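Local atomic coordinates of N-acetylgalactosaminyltransferase 7 (Homo sapiens, PDB entry 6IWR), a protein that belongs to the polypeptide GalNAc transferase family and pairs a GT-A type glycosyltransferase domain with a ricin-type beta-trefoil lectin domain. Residues 107-119 with 379-391. Numbering follows the deposited sequence.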
loop_
_atom_site.group_PDB
_atom_site.type_symbol
_atom_site.label_atom_id
_atom_site.label_comp_id
_atom_site.label_asym_id
_atom_site.label_seq_id
_atom_site.Cartn_x
_atom_site.Cartn_y
_atom_site.Cartn_z
ATOM N N GLN A 107 -3.585 -17.668 3.432
ATOM C CA GLN A 107 -3.771 -16.298 3.884
ATOM C C GLN A 107 -3.846 -16.233 5.405
ATOM O O GLN A 107 -3.235 -15.358 6.036
ATOM C CB GLN A 107 -5.008 -15.707 3.227
ATOM C CG GLN A 107 -4.714 -15.217 1.817
ATOM C CD GLN A 107 -5.916 -15.358 0.919
ATOM O OE1 GLN A 107 -7.048 -15.444 1.403
ATOM N NE2 GLN A 107 -5.684 -15.408 -0.396
ATOM N N ALA A 108 -4.553 -17.177 6.017
ATOM C CA ALA A 108 -4.633 -17.187 7.468
ATOM C C ALA A 108 -3.241 -17.210 8.087
ATOM O O ALA A 108 -2.956 -16.452 9.023
ATOM C CB ALA A 108 -5.475 -18.376 7.936
ATOM N N SER A 109 -2.339 -18.054 7.561
ATOM C CA SER A 109 -1.023 -18.168 8.187
ATOM C C SER A 109 -0.161 -16.947 7.896
ATOM O O SER A 109 0.660 -16.565 8.739
ATOM C CB SER A 109 -0.322 -19.468 7.766
ATOM O OG SER A 109 0.340 -19.386 6.513
ATOM N N ILE A 110 -0.356 -16.297 6.746
ATOM C CA ILE A 110 0.383 -15.062 6.475
ATOM C C ILE A 110 0.014 -13.982 7.491
ATOM O O ILE A 110 0.894 -13.322 8.058
ATOM C CB ILE A 110 0.146 -14.582 5.032
ATOM C CG1 ILE A 110 0.686 -15.601 4.023
ATOM C CG2 ILE A 110 0.794 -13.227 4.834
ATOM C CD1 ILE A 110 0.182 -15.421 2.626
ATOM N N LYS A 111 -1.285 -13.792 7.747
ATOM C CA LYS A 111 -1.707 -12.904 8.829
ATOM C C LYS A 111 -0.971 -13.215 10.123
ATOM O O LYS A 111 -0.479 -12.304 10.795
ATOM C CB LYS A 111 -3.220 -12.998 9.062
ATOM C CG LYS A 111 -4.047 -11.891 8.416
ATOM C CD LYS A 111 -5.524 -12.103 8.707
ATOM C CE LYS A 111 -6.418 -11.435 7.679
ATOM N NZ LYS A 111 -7.850 -11.710 7.961
ATOM N N GLU A 112 -0.887 -14.502 10.501
ATOM C CA GLU A 112 -0.304 -14.821 11.806
ATOM C C GLU A 112 1.205 -14.607 11.827
ATOM O O GLU A 112 1.739 -14.100 12.819
ATOM C CB GLU A 112 -0.621 -16.254 12.242
ATOM C CG GLU A 112 -0.007 -16.577 13.631
ATOM C CD GLU A 112 -0.436 -17.916 14.235
ATOM O OE1 GLU A 112 -0.012 -18.218 15.375
ATOM O OE2 GLU A 112 -1.182 -18.676 13.578
ATOM N N PHE A 113 1.914 -14.991 10.746
ATOM C CA PHE A 113 3.378 -15.028 10.738
ATOM C C PHE A 113 4.055 -14.139 9.696
ATOM O O PHE A 113 5.232 -13.808 9.870
ATOM C CB PHE A 113 3.878 -16.468 10.525
ATOM C CG PHE A 113 3.423 -17.418 11.584
ATOM C CD1 PHE A 113 4.136 -17.546 12.766
ATOM C CD2 PHE A 113 2.282 -18.177 11.406
ATOM C CE1 PHE A 113 3.722 -18.397 13.755
ATOM C CE2 PHE A 113 1.856 -19.029 12.394
ATOM C CZ PHE A 113 2.574 -19.136 13.577
ATOM N N GLY A 114 3.370 -13.743 8.630
ATOM C CA GLY A 114 4.058 -13.048 7.567
ATOM C C GLY A 114 4.719 -13.955 6.558
ATOM O O GLY A 114 5.213 -13.465 5.537
ATOM N N PHE A 115 4.749 -15.256 6.809
ATOM C CA PHE A 115 5.185 -16.240 5.835
ATOM C C PHE A 115 4.045 -17.206 5.550
ATOM O O PHE A 115 3.122 -17.377 6.348
ATOM C CB PHE A 115 6.402 -17.018 6.328
ATOM C CG PHE A 115 7.504 -16.149 6.814
ATOM C CD1 PHE A 115 7.996 -15.127 6.015
ATOM C CD2 PHE A 115 8.055 -16.341 8.075
ATOM C CE1 PHE A 115 9.033 -14.314 6.443
ATOM C CE2 PHE A 115 9.091 -15.513 8.525
ATOM C CZ PHE A 115 9.580 -14.503 7.697
ATOM N N ASN A 116 4.104 -17.806 4.371
ATOM C CA ASN A 116 3.204 -18.884 3.988
ATOM C C ASN A 116 3.582 -20.096 4.820
ATOM O O ASN A 116 4.417 -20.902 4.414
ATOM C CB ASN A 116 3.353 -19.164 2.503
ATOM C CG ASN A 116 2.348 -20.141 1.992
ATOM O OD1 ASN A 116 2.032 -20.135 0.795
ATOM N ND2 ASN A 116 1.817 -20.984 2.881
ATOM N N MET A 117 2.967 -20.250 5.994
ATOM C CA MET A 117 3.373 -21.363 6.844
ATOM C C MET A 117 2.779 -22.690 6.391
ATOM O O MET A 117 3.337 -23.748 6.716
ATOM C CB MET A 117 3.006 -21.109 8.293
ATOM C CG MET A 117 3.895 -20.086 8.959
ATOM S SD MET A 117 5.633 -20.560 9.145
ATOM C CE MET A 117 5.437 -22.176 9.890
ATOM N N VAL A 118 1.655 -22.678 5.663
ATOM C CA VAL A 118 1.153 -23.954 5.171
ATOM C C VAL A 118 2.152 -24.550 4.193
ATOM O O VAL A 118 2.466 -25.746 4.257
ATOM C CB VAL A 118 -0.261 -23.817 4.566
ATOM C CG1 VAL A 118 -0.934 -22.529 5.014
ATOM C CG2 VAL A 118 -0.249 -23.948 3.046
ATOM N N ALA A 119 2.731 -23.713 3.327
ATOM C CA ALA A 119 3.801 -24.173 2.449
ATOM C C ALA A 119 5.013 -24.628 3.256
ATOM O O ALA A 119 5.467 -25.775 3.109
ATOM C CB ALA A 119 4.179 -23.079 1.457
ATOM N N GLY A 379 20.436 -18.016 3.323
ATOM C CA GLY A 379 19.139 -17.580 2.873
ATOM C C GLY A 379 18.315 -17.067 4.042
ATOM O O GLY A 379 18.325 -17.631 5.139
ATOM N N HIS A 380 17.599 -15.971 3.787
ATOM C CA HIS A 380 16.776 -15.280 4.770
ATOM C C HIS A 380 15.393 -15.162 4.151
ATOM O O HIS A 380 15.266 -14.688 3.019
ATOM C CB HIS A 380 17.385 -13.897 5.109
ATOM C CG HIS A 380 16.559 -13.065 6.045
ATOM N ND1 HIS A 380 15.692 -12.092 5.603
ATOM C CD2 HIS A 380 16.464 -13.060 7.397
ATOM C CE1 HIS A 380 15.083 -11.536 6.638
ATOM N NE2 HIS A 380 15.535 -12.102 7.743
ATOM N N ILE A 381 14.363 -15.632 4.856
ATOM C CA ILE A 381 13.010 -15.509 4.323
ATOM C C ILE A 381 12.544 -14.071 4.453
ATOM O O ILE A 381 12.670 -13.451 5.517
ATOM C CB ILE A 381 12.026 -16.430 5.046
ATOM C CG1 ILE A 381 12.634 -17.807 5.285
ATOM C CG2 ILE A 381 10.744 -16.506 4.234
ATOM C CD1 ILE A 381 11.786 -18.688 6.149
ATOM N N TYR A 382 11.947 -13.549 3.395
ATOM C CA TYR A 382 11.508 -12.167 3.394
ATOM C C TYR A 382 9.994 -12.114 3.516
ATOM O O TYR A 382 9.284 -12.823 2.785
ATOM C CB TYR A 382 12.011 -11.452 2.139
ATOM C CG TYR A 382 13.468 -11.013 2.306
ATOM C CD1 TYR A 382 13.795 -9.944 3.136
ATOM C CD2 TYR A 382 14.513 -11.686 1.657
ATOM C CE1 TYR A 382 15.118 -9.530 3.301
ATOM C CE2 TYR A 382 15.847 -11.280 1.817
ATOM C CZ TYR A 382 16.142 -10.196 2.645
ATOM O OH TYR A 382 17.445 -9.776 2.824
ATOM N N ARG A 383 9.518 -11.274 4.441
ATOM C CA ARG A 383 8.111 -11.196 4.811
ATOM C C ARG A 383 7.226 -10.847 3.629
ATOM O O ARG A 383 7.649 -10.222 2.662
ATOM C CB ARG A 383 7.885 -10.144 5.887
ATOM C CG ARG A 383 7.109 -10.648 7.074
ATOM C CD ARG A 383 8.061 -10.645 8.252
ATOM N NE ARG A 383 7.828 -11.703 9.224
ATOM C CZ ARG A 383 8.675 -11.960 10.218
ATOM N NH1 ARG A 383 9.782 -11.240 10.323
ATOM N NH2 ARG A 383 8.440 -12.932 11.098
ATOM N N LEU A 384 5.962 -11.233 3.748
ATOM C CA LEU A 384 4.937 -10.963 2.756
ATOM C C LEU A 384 3.940 -9.972 3.332
ATOM O O LEU A 384 3.773 -9.877 4.551
ATOM C CB LEU A 384 4.208 -12.246 2.365
ATOM C CG LEU A 384 5.096 -13.438 2.043
ATOM C CD1 LEU A 384 4.200 -14.600 1.689
ATOM C CD2 LEU A 384 6.021 -13.119 0.898
ATOM N N GLU A 385 3.260 -9.235 2.460
ATOM C CA GLU A 385 2.265 -8.343 3.019
ATOM C C GLU A 385 1.174 -9.163 3.683
ATOM O O GLU A 385 1.047 -10.373 3.470
ATOM C CB GLU A 385 1.665 -7.425 1.967
ATOM C CG GLU A 385 2.365 -7.468 0.639
ATOM C CD GLU A 385 3.266 -6.273 0.412
ATOM O OE1 GLU A 385 3.455 -5.885 -0.761
ATOM O OE2 GLU A 385 3.783 -5.720 1.406
ATOM N N GLY A 386 0.386 -8.491 4.511
ATOM C CA GLY A 386 -0.696 -9.132 5.228
ATOM C C GLY A 386 -0.373 -9.527 6.647
ATOM O O GLY A 386 -1.258 -10.037 7.348
ATOM N N TRP A 387 0.858 -9.310 7.094
ATOM C CA TRP A 387 1.243 -9.731 8.426
ATOM C C TRP A 387 0.647 -8.793 9.461
ATOM O O TRP A 387 0.244 -7.670 9.161
ATOM C CB TRP A 387 2.760 -9.753 8.551
ATOM C CG TRP A 387 3.253 -10.370 9.797
ATOM C CD1 TRP A 387 2.624 -11.316 10.552
ATOM C CD2 TRP A 387 4.489 -10.091 10.446
ATOM N NE1 TRP A 387 3.390 -11.638 11.641
ATOM C CE2 TRP A 387 4.546 -10.903 11.598
ATOM C CE3 TRP A 387 5.554 -9.234 10.169
ATOM C CZ2 TRP A 387 5.628 -10.888 12.466
ATOM C CZ3 TRP A 387 6.613 -9.211 11.029
ATOM C CH2 TRP A 387 6.649 -10.039 12.168
ATOM N N GLN A 388 0.592 -9.268 10.700
ATOM C CA GLN A 388 0.128 -8.433 11.800
ATOM C C GLN A 388 0.770 -8.961 13.091
ATOM O O GLN A 388 0.158 -9.719 13.848
ATOM C CB GLN A 388 -1.399 -8.437 11.867
ATOM C CG GLN A 388 -2.043 -8.986 10.586
ATOM C CD GLN A 388 -3.582 -8.835 10.542
ATOM O OE1 GLN A 388 -4.262 -9.083 11.541
ATOM N NE2 GLN A 388 -4.126 -8.415 9.388
ATOM N N GLY A 389 2.015 -8.532 13.367
ATOM C CA GLY A 389 2.752 -7.531 12.599
ATOM C C GLY A 389 2.467 -6.133 13.125
ATOM O O GLY A 389 1.647 -5.435 12.525
ATOM N N ASN A 390 3.117 -5.718 14.252
ATOM C CA ASN A 390 2.642 -4.539 15.003
ATOM C C ASN A 390 3.622 -3.828 15.946
ATOM O O ASN A 390 4.339 -4.476 16.725
ATOM C CB ASN A 390 1.412 -4.925 15.819
ATOM C CG ASN A 390 1.692 -6.036 16.842
ATOM O OD1 ASN A 390 1.087 -6.061 17.921
ATOM N ND2 ASN A 390 2.595 -6.958 16.508
ATOM N N PRO A 391 3.597 -2.491 15.976
ATOM C CA PRO A 391 4.572 -1.741 16.773
ATOM C C PRO A 391 4.184 -1.672 18.241
ATOM O O PRO A 391 3.017 -1.891 18.614
ATOM C CB PRO A 391 4.540 -0.344 16.136
ATOM C CG PRO A 391 3.107 -0.175 15.776
ATOM C CD PRO A 391 2.637 -1.578 15.322
#
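Trp387 lays one face of its indole over the turn that ends helix 103-113. Gly114 CA sits 3.9 Å from the centroid of the five-membered ring of Trp387, a CH-pi contact. Gly114 has positive phi and is the first residue to leave the helix. With CG of Trp387 anti to the backbone N (chi1 -171°), Trp387 NE1 gives Glu112 O a hydrogen bond of 3.2 Å. That oxygen lies near the ring plane, but NE1 stands above the carbonyl plane of Glu112. The Arg383 guanidinium is sandwiched between Trp387 and Phe115. Its plane is 16° from the Phe115 ring, with Phe115 CZ over one face and Trp387 CH2 over the other. At its edge Arg383 NE gives Phe113 O a weak hydrogen bond of 3.4 Å. The other face of Phe115 takes Ile381 CB, 4.3 Å from the ring centroid. The backbones join where Leu384 N donates a hydrogen bond of 3.0 Å to Gly114 O. Farther along, Lys111 CA makes a CH...O contact of 3.3 Å with Gly386 O.

In the second shell, His243 meets Phe115 edge-to-face and pairs with Ile381 through the backbone. Lys191 forms a salt bridge with Glu112. The Arg383 side chain lies about 4 Å from a bound manganese ion. The contact thus fastens a helix C-terminus to the loop after strand 376-382, beside the metal site of a GT-A fold.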